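Local coordinates for protein 2-keto acid:ferredoxin oxidoreductase subunit alpha (PDB 1YD7) that probably serves as the alpha subunit of an oxidoreductase that converts 2-oxoglutarate and coenzyme A to succinyl-CoA and carbon dioxide while reducing ferredoxin, at residues P45-P48 and A49-F53; T159-E162 and A163-T167; I198-P201 and D202-E205. All blocks are in the same frame, centred on the assembly; numbering follows the deposited sequence.

Interaction 1: residues P45-P48 and A49-F53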
loop_
_atom_site.group_PDB
_atom_site.type_symbol
_atom_site.label_atom_id
_atom_site.label_comp_id
_atom_site.label_asym_id
_atom_site.label_seq_id
_atom_site.Cartn_x
_atom_site.Cartn_y
_atom_site.Cartn_z
ATOM N N PRO A 45 13.943 0.939 0.079
ATOM C CA PRO A 45 13.838 2.196 -0.699
ATOM C C PRO A 45 13.786 2.034 -2.232
ATOM O O PRO A 45 14.561 1.274 -2.810
ATOM C CB PRO A 45 15.088 2.958 -0.291
ATOM C CG PRO A 45 15.307 2.528 1.134
ATOM C CD PRO A 45 14.932 1.060 1.170
ATOM N N ILE A 46 12.842 2.728 -2.868
ATOM C CA ILE A 46 12.739 2.749 -4.316
ATOM C C ILE A 46 12.714 4.207 -4.777
ATOM O O ILE A 46 12.133 4.549 -5.822
ATOM C CB ILE A 46 11.512 1.955 -4.820
ATOM C CG1 ILE A 46 10.258 2.289 -4.007
ATOM C CG2 ILE A 46 11.785 0.457 -4.725
ATOM C CD1 ILE A 46 8.950 1.743 -4.614
ATOM N N THR A 47 13.364 5.057 -3.980
ATOM C CA THR A 47 13.534 6.473 -4.305
ATOM C C THR A 47 14.660 6.589 -5.353
ATOM O O THR A 47 15.636 5.846 -5.284
ATOM C CB THR A 47 13.801 7.321 -3.019
ATOM O OG1 THR A 47 14.266 8.631 -3.373
ATOM C CG2 THR A 47 14.814 6.644 -2.100
ATOM N N PRO A 48 14.536 7.513 -6.330
ATOM C CA PRO A 48 13.554 8.596 -6.453
ATOM C C PRO A 48 12.213 8.180 -7.027
ATOM O O PRO A 48 11.281 8.975 -6.975
ATOM C CB PRO A 48 14.242 9.566 -7.423
ATOM C CG PRO A 48 15.022 8.666 -8.343
ATOM C CD PRO A 48 15.471 7.498 -7.479
ATOM N N ALA A 49 12.107 6.965 -7.574
ATOM C CA ALA A 49 10.845 6.518 -8.185
ATOM C C ALA A 49 9.677 6.545 -7.196
ATOM O O ALA A 49 8.555 6.891 -7.583
ATOM C CB ALA A 49 10.984 5.141 -8.811
ATOM N N SER A 50 9.940 6.219 -5.926
ATOM C CA SER A 50 8.907 6.343 -4.885
ATOM C C SER A 50 9.489 6.758 -3.549
ATOM O O SER A 50 10.611 6.377 -3.216
ATOM C CB SER A 50 8.139 5.026 -4.695
ATOM O OG SER A 50 6.779 5.253 -4.323
ATOM N N GLU A 51 8.695 7.521 -2.794
ATOM C CA GLU A 51 9.027 7.934 -1.441
ATOM C C GLU A 51 8.243 7.167 -0.369
ATOM O O GLU A 51 8.232 7.556 0.797
ATOM C CB GLU A 51 8.733 9.441 -1.267
ATOM C CG GLU A 51 9.175 10.353 -2.420
ATOM C CD GLU A 51 10.613 10.118 -2.886
ATOM O OE1 GLU A 51 11.468 9.803 -2.022
ATOM O OE2 GLU A 51 10.871 10.230 -4.121
ATOM N N ILE A 52 7.570 6.093 -0.755
ATOM C CA ILE A 52 6.682 5.381 0.175
ATOM C C ILE A 52 7.386 4.679 1.323
ATOM O O ILE A 52 6.881 4.654 2.441
ATOM C CB ILE A 52 5.701 4.419 -0.568
ATOM C CG1 ILE A 52 4.812 3.725 0.442
ATOM C CG2 ILE A 52 6.425 3.418 -1.396
ATOM C CD1 ILE A 52 3.562 3.274 -0.128
ATOM N N PHE A 53 8.569 4.136 1.086
ATOM C CA PHE A 53 9.282 3.444 2.160
ATOM C C PHE A 53 9.462 4.360 3.378
ATOM O O PHE A 53 9.143 3.977 4.531
ATOM C CB PHE A 53 10.639 2.904 1.683
ATOM C CG PHE A 53 11.379 2.179 2.751
ATOM C CD1 PHE A 53 11.303 0.790 2.852
ATOM C CD2 PHE A 53 12.111 2.890 3.713
ATOM C CE1 PHE A 53 11.964 0.121 3.875
ATOM C CE2 PHE A 53 12.762 2.233 4.739
ATOM C CZ PHE A 53 12.689 0.841 4.824
#

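Interaction 2: residues T159-E162 and A163-T167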
loop_
_atom_site.group_PDB
_atom_site.type_symbol
_atom_site.label_atom_id
_atom_site.label_comp_id
_atom_site.label_asym_id
_atom_site.label_seq_id
_atom_site.Cartn_x
_atom_site.Cartn_y
_atom_site.Cartn_z
ATOM N N THR A 159 -4.249 10.341 -10.527
ATOM C CA THR A 159 -4.158 11.518 -9.701
ATOM C C THR A 159 -3.887 11.146 -8.236
ATOM O O THR A 159 -4.008 9.961 -7.835
ATOM C CB THR A 159 -5.464 12.307 -9.738
ATOM O OG1 THR A 159 -6.478 11.610 -9.005
ATOM C CG2 THR A 159 -5.938 12.503 -11.184
ATOM N N VAL A 160 -3.544 12.171 -7.449
ATOM C CA VAL A 160 -3.289 12.037 -6.013
ATOM C C VAL A 160 -4.550 11.600 -5.285
ATOM O O VAL A 160 -4.471 10.759 -4.393
ATOM C CB VAL A 160 -2.732 13.338 -5.384
ATOM C CG1 VAL A 160 -2.563 13.215 -3.893
ATOM C CG2 VAL A 160 -1.388 13.732 -6.008
ATOM N N GLN A 161 -5.697 12.178 -5.646
ATOM C CA GLN A 161 -6.999 11.749 -5.103
ATOM C C GLN A 161 -7.225 10.238 -5.336
ATOM O O GLN A 161 -7.645 9.523 -4.433
ATOM C CB GLN A 161 -8.133 12.527 -5.745
ATOM C CG GLN A 161 -9.544 12.181 -5.224
ATOM C CD GLN A 161 -9.728 12.577 -3.794
ATOM O OE1 GLN A 161 -9.546 13.738 -3.442
ATOM N NE2 GLN A 161 -10.103 11.616 -2.944
ATOM N N GLU A 162 -6.920 9.775 -6.545
ATOM C CA GLU A 162 -7.025 8.359 -6.893
ATOM C C GLU A 162 -5.996 7.470 -6.192
ATOM O O GLU A 162 -6.311 6.345 -5.851
ATOM C CB GLU A 162 -6.921 8.178 -8.399
ATOM C CG GLU A 162 -8.166 8.654 -9.106
ATOM C CD GLU A 162 -8.140 8.380 -10.591
ATOM O OE1 GLU A 162 -7.054 8.091 -11.132
ATOM O OE2 GLU A 162 -9.229 8.433 -11.204
ATOM N N ALA A 163 -4.774 7.966 -5.994
ATOM C CA ALA A 163 -3.797 7.275 -5.161
ATOM C C ALA A 163 -4.356 7.013 -3.750
ATOM O O ALA A 163 -4.264 5.892 -3.237
ATOM C CB ALA A 163 -2.495 8.026 -5.085
ATOM N N PHE A 164 -5.000 8.016 -3.166
ATOM C CA PHE A 164 -5.666 7.817 -1.915
ATOM C C PHE A 164 -6.793 6.773 -1.996
ATOM O O PHE A 164 -6.713 5.746 -1.309
ATOM C CB PHE A 164 -6.214 9.102 -1.349
ATOM C CG PHE A 164 -6.713 8.956 0.058
ATOM C CD1 PHE A 164 -5.824 8.972 1.119
ATOM C CD2 PHE A 164 -8.062 8.746 0.323
ATOM C CE1 PHE A 164 -6.271 8.808 2.423
ATOM C CE2 PHE A 164 -8.518 8.547 1.632
ATOM C CZ PHE A 164 -7.611 8.592 2.671
ATOM N N ASP A 165 -7.814 7.054 -2.819
ATOM C CA ASP A 165 -9.043 6.278 -2.875
ATOM C C ASP A 165 -8.808 4.845 -3.379
ATOM O O ASP A 165 -9.442 3.931 -2.909
ATOM C CB ASP A 165 -10.087 6.930 -3.804
ATOM C CG ASP A 165 -10.616 8.267 -3.292
ATOM O OD1 ASP A 165 -10.751 8.483 -2.070
ATOM O OD2 ASP A 165 -10.941 9.114 -4.150
ATOM N N PHE A 166 -7.945 4.684 -4.374
ATOM C CA PHE A 166 -7.640 3.401 -4.910
ATOM C C PHE A 166 -6.835 2.553 -3.910
ATOM O O PHE A 166 -6.902 1.311 -3.963
ATOM C CB PHE A 166 -6.868 3.498 -6.229
ATOM C CG PHE A 166 -7.682 3.998 -7.423
ATOM C CD1 PHE A 166 -8.857 4.713 -7.279
ATOM C CD2 PHE A 166 -7.211 3.788 -8.698
ATOM C CE1 PHE A 166 -9.544 5.185 -8.399
ATOM C CE2 PHE A 166 -7.900 4.256 -9.807
ATOM C CZ PHE A 166 -9.069 4.954 -9.647
ATOM N N THR A 167 -6.050 3.200 -3.038
ATOM C CA THR A 167 -5.296 2.463 -2.023
ATOM C C THR A 167 -6.284 1.847 -0.993
ATOM O O THR A 167 -6.186 0.664 -0.677
ATOM C CB THR A 167 -4.178 3.324 -1.369
ATOM O OG1 THR A 167 -3.155 3.566 -2.348
ATOM C CG2 THR A 167 -3.541 2.599 -0.183
#

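Interaction 3: residues I198-P201 and D202-E205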
loop_
_atom_site.group_PDB
_atom_site.type_symbol
_atom_site.label_atom_id
_atom_site.label_comp_id
_atom_site.label_asym_id
_atom_site.label_seq_id
_atom_site.Cartn_x
_atom_site.Cartn_y
_atom_site.Cartn_z
ATOM N N ILE A 198 -8.583 14.311 3.648
ATOM C CA ILE A 198 -8.159 13.083 4.299
ATOM C C ILE A 198 -9.214 12.785 5.346
ATOM O O ILE A 198 -9.269 13.478 6.350
ATOM C CB ILE A 198 -6.813 13.239 5.038
ATOM C CG1 ILE A 198 -5.702 13.719 4.087
ATOM C CG2 ILE A 198 -6.438 11.895 5.732
ATOM C CD1 ILE A 198 -5.379 12.777 2.929
ATOM N N PRO A 199 -10.055 11.759 5.116
ATOM C CA PRO A 199 -11.202 11.563 5.992
ATOM C C PRO A 199 -10.844 11.089 7.396
ATOM O O PRO A 199 -9.766 10.569 7.620
ATOM C CB PRO A 199 -12.026 10.489 5.260
ATOM C CG PRO A 199 -11.438 10.392 3.870
ATOM C CD PRO A 199 -10.004 10.737 4.051
ATOM N N ASN A 200 -11.742 11.316 8.341
ATOM C CA ASN A 200 -11.684 10.641 9.630
ATOM C C ASN A 200 -11.932 9.143 9.437
ATOM O O ASN A 200 -12.657 8.750 8.525
ATOM C CB ASN A 200 -12.742 11.200 10.587
ATOM C CG ASN A 200 -12.423 12.595 11.039
ATOM O OD1 ASN A 200 -11.413 12.816 11.705
ATOM N ND2 ASN A 200 -13.277 13.556 10.679
ATOM N N PRO A 201 -11.340 8.307 10.299
ATOM C CA PRO A 201 -11.585 6.868 10.277
ATOM C C PRO A 201 -13.068 6.529 10.133
ATOM O O PRO A 201 -13.449 5.766 9.242
ATOM C CB PRO A 201 -11.057 6.413 11.645
ATOM C CG PRO A 201 -9.961 7.347 11.941
ATOM C CD PRO A 201 -10.387 8.683 11.364
ATOM N N ASP A 202 -13.894 7.132 10.983
ATOM C CA ASP A 202 -15.335 6.862 10.998
ATOM C C ASP A 202 -16.048 7.237 9.691
ATOM O O ASP A 202 -17.182 6.814 9.476
ATOM C CB ASP A 202 -16.021 7.550 12.197
ATOM C CG ASP A 202 -15.691 9.042 12.299
ATOM O OD1 ASP A 202 -16.520 9.860 11.850
ATOM O OD2 ASP A 202 -14.597 9.390 12.828
ATOM N N GLU A 203 -15.389 8.007 8.824
ATOM C CA GLU A 203 -15.920 8.320 7.498
ATOM C C GLU A 203 -15.558 7.307 6.423
ATOM O O GLU A 203 -16.046 7.418 5.301
ATOM C CB GLU A 203 -15.415 9.694 7.041
ATOM C CG GLU A 203 -15.942 10.818 7.895
ATOM C CD GLU A 203 -15.240 12.128 7.638
ATOM O OE1 GLU A 203 -14.547 12.245 6.623
ATOM O OE2 GLU A 203 -15.370 13.037 8.472
ATOM N N ILE A 204 -14.684 6.348 6.739
ATOM C CA ILE A 204 -14.197 5.381 5.739
ATOM C C ILE A 204 -14.742 3.962 5.967
ATOM O O ILE A 204 -14.602 3.392 7.058
ATOM C CB ILE A 204 -12.640 5.311 5.716
ATOM C CG1 ILE A 204 -12.043 6.717 5.742
ATOM C CG2 ILE A 204 -12.153 4.562 4.476
ATOM C CD1 ILE A 204 -10.538 6.774 5.858
ATOM N N GLU A 205 -15.329 3.405 4.911
ATOM C CA GLU A 205 -15.776 2.021 4.883
ATOM C C GLU A 205 -14.583 1.083 4.697
ATOM O O GLU A 205 -13.968 1.058 3.630
ATOM C CB GLU A 205 -16.802 1.802 3.749
ATOM C CG GLU A 205 -17.794 0.614 3.973
ATOM C CD GLU A 205 -17.725 -0.521 2.922
ATOM O OE1 GLU A 205 -17.006 -0.403 1.901
ATOM O OE2 GLU A 205 -18.419 -1.548 3.123
#

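Interaction 1: residues P45-P48 and A49-F53
P45 sets its CD over one face of the F53 ring, and this CH-pi contact is the main aromatic element of the turn. P45 CD sits 3.9 Å from the centroid of the F53 ring, only 8° off its normal, while CG of the proline reaches toward the CD2 side. The ring can meet the proline because F53 CG stands anti to its backbone N (chi1 -179°), which swings it back over the preceding loop. V67 and Q69 of strand 66-69 also touch F53.

Apolar contact continues inward at I46, whose CD1 approaches S50 CB to 3.4 Å, closer than carbons usually come. The same methyl brushes I52 CG2 more distantly, and V121 lies against both I46 and S50.

Among the polar contacts, S50 N donates to I46 O at 2.8 Å, closing the turn that holds the cis peptide before P48. T47 and E51 cross at about a right angle, and T47 OG1 gives a weak, long bond of 3.3 Å to E51 OE1. The stronger partner of that carboxylate is H191, which binds OE2, and the backbone N of E51 is held by D26.

Together these contacts shape the loop that leads from strand 40-43 into helix 52-59, with E51 at the N-cap, a beta-to-alpha connection in an open-sheet domain of the thiamine diphosphate-binding type.

Interaction 2: residues T159-E162 and A163-T167
E162 and F166 run side by side, one turn apart at the start of helix 160-177, the crossover helix of a beta-alpha-beta unit between strands 153-155 and 180-185. E162 CB stands over one face of the F166 ring, 4.0 Å from its centroid, and the extended chain then runs alongside the ring, bringing E162 CD to 3.7 Å from F166 CZ. The carboxylate is turned only 25° from the ring plane. Its OE1 accepts from the backbone N of S158, just before the helix, which fixes the far end of the chain, and P157 touches both side chains.

Around the helix, Q161 and D165 form a second pair with the same spacing. Q161 NE2 donates to D165 OD2 at 2.9 Å, with the acceptor close to the amide plane but the donor above the carboxylate plane. The Q161 chain, bent at chi2 (66°), carries the amide forward along the helix toward D165.

Beneath both pairs runs the backbone ladder, in which F166 N bonds to E162 O at 2.8 Å. T159 is the N-cap: its OG1 accepts from E162 N at 3.1 Å. Farther on, A163 O takes two donors from one residue: the backbone N of T167, and the hydroxyl, with T167 OG1 lying 2.7 Å from A163 O.

Interaction 3: residues I198-P201 and D202-E205
The side chains of N200 and E203 cross obliquely over a short 3-10 turn that follows strand 193-198, with amide and carboxylate planes nearly perpendicular (87°). N200 ND2 donates to E203 OE2 at 3.1 Å; the acceptor lies near the amide plane, whereas the donor stands well above the carboxylate plane. E203 reaches back because its CG is anti to its own carbonyl carbon (chi1 -66°) and the chain runs extended from there. The other oxygen, OE1, is held mainly by Y197 OH and takes only a weak bond from N200 N.

An alanine here removes the ND2 donor, and E203 OE2 would probably be left without its mate, the carboxylate then being held through OE1 alone among the contacts described.

P199 and I204 meet at about a right angle, P199 CB lying 3.8 Å from I204 CG1. Here the turn rests on the body of the domain: F164 touches P199, while I168 and L35 touch I204.

D202 adds a lighter contact, its OD2 lying 3.4 Å from N200 CB. Two backbone bonds close the turn, E203 N to N200 O at 2.8 Å and I204 N to P201 O at 2.9 Å.

The three contacts illustrate how local geometry follows position in the fold. Interaction 1 leads into helix 52-59 and interaction 2 forms the first turns of helix 160-177; both helices follow strands of the parallel sheet, and both contacts are partly buried. Interaction 3 is a surface turn after a strand of the small antiparallel sheet. Interactions 2 and 3 share an amide-to-carboxylate bond, spanning four residues in the helix and three in the turn. Interactions 1 and 2 add a CH-pi contact, whereas 3 has P199 against I204. Interactions 2 and 3 touch directly, F164 CZ lying 3.5 Å from P199 CD. Interaction 1 stands apart, its centre about 17 Å from that of interaction 2 and 26 Å from that of interaction 3.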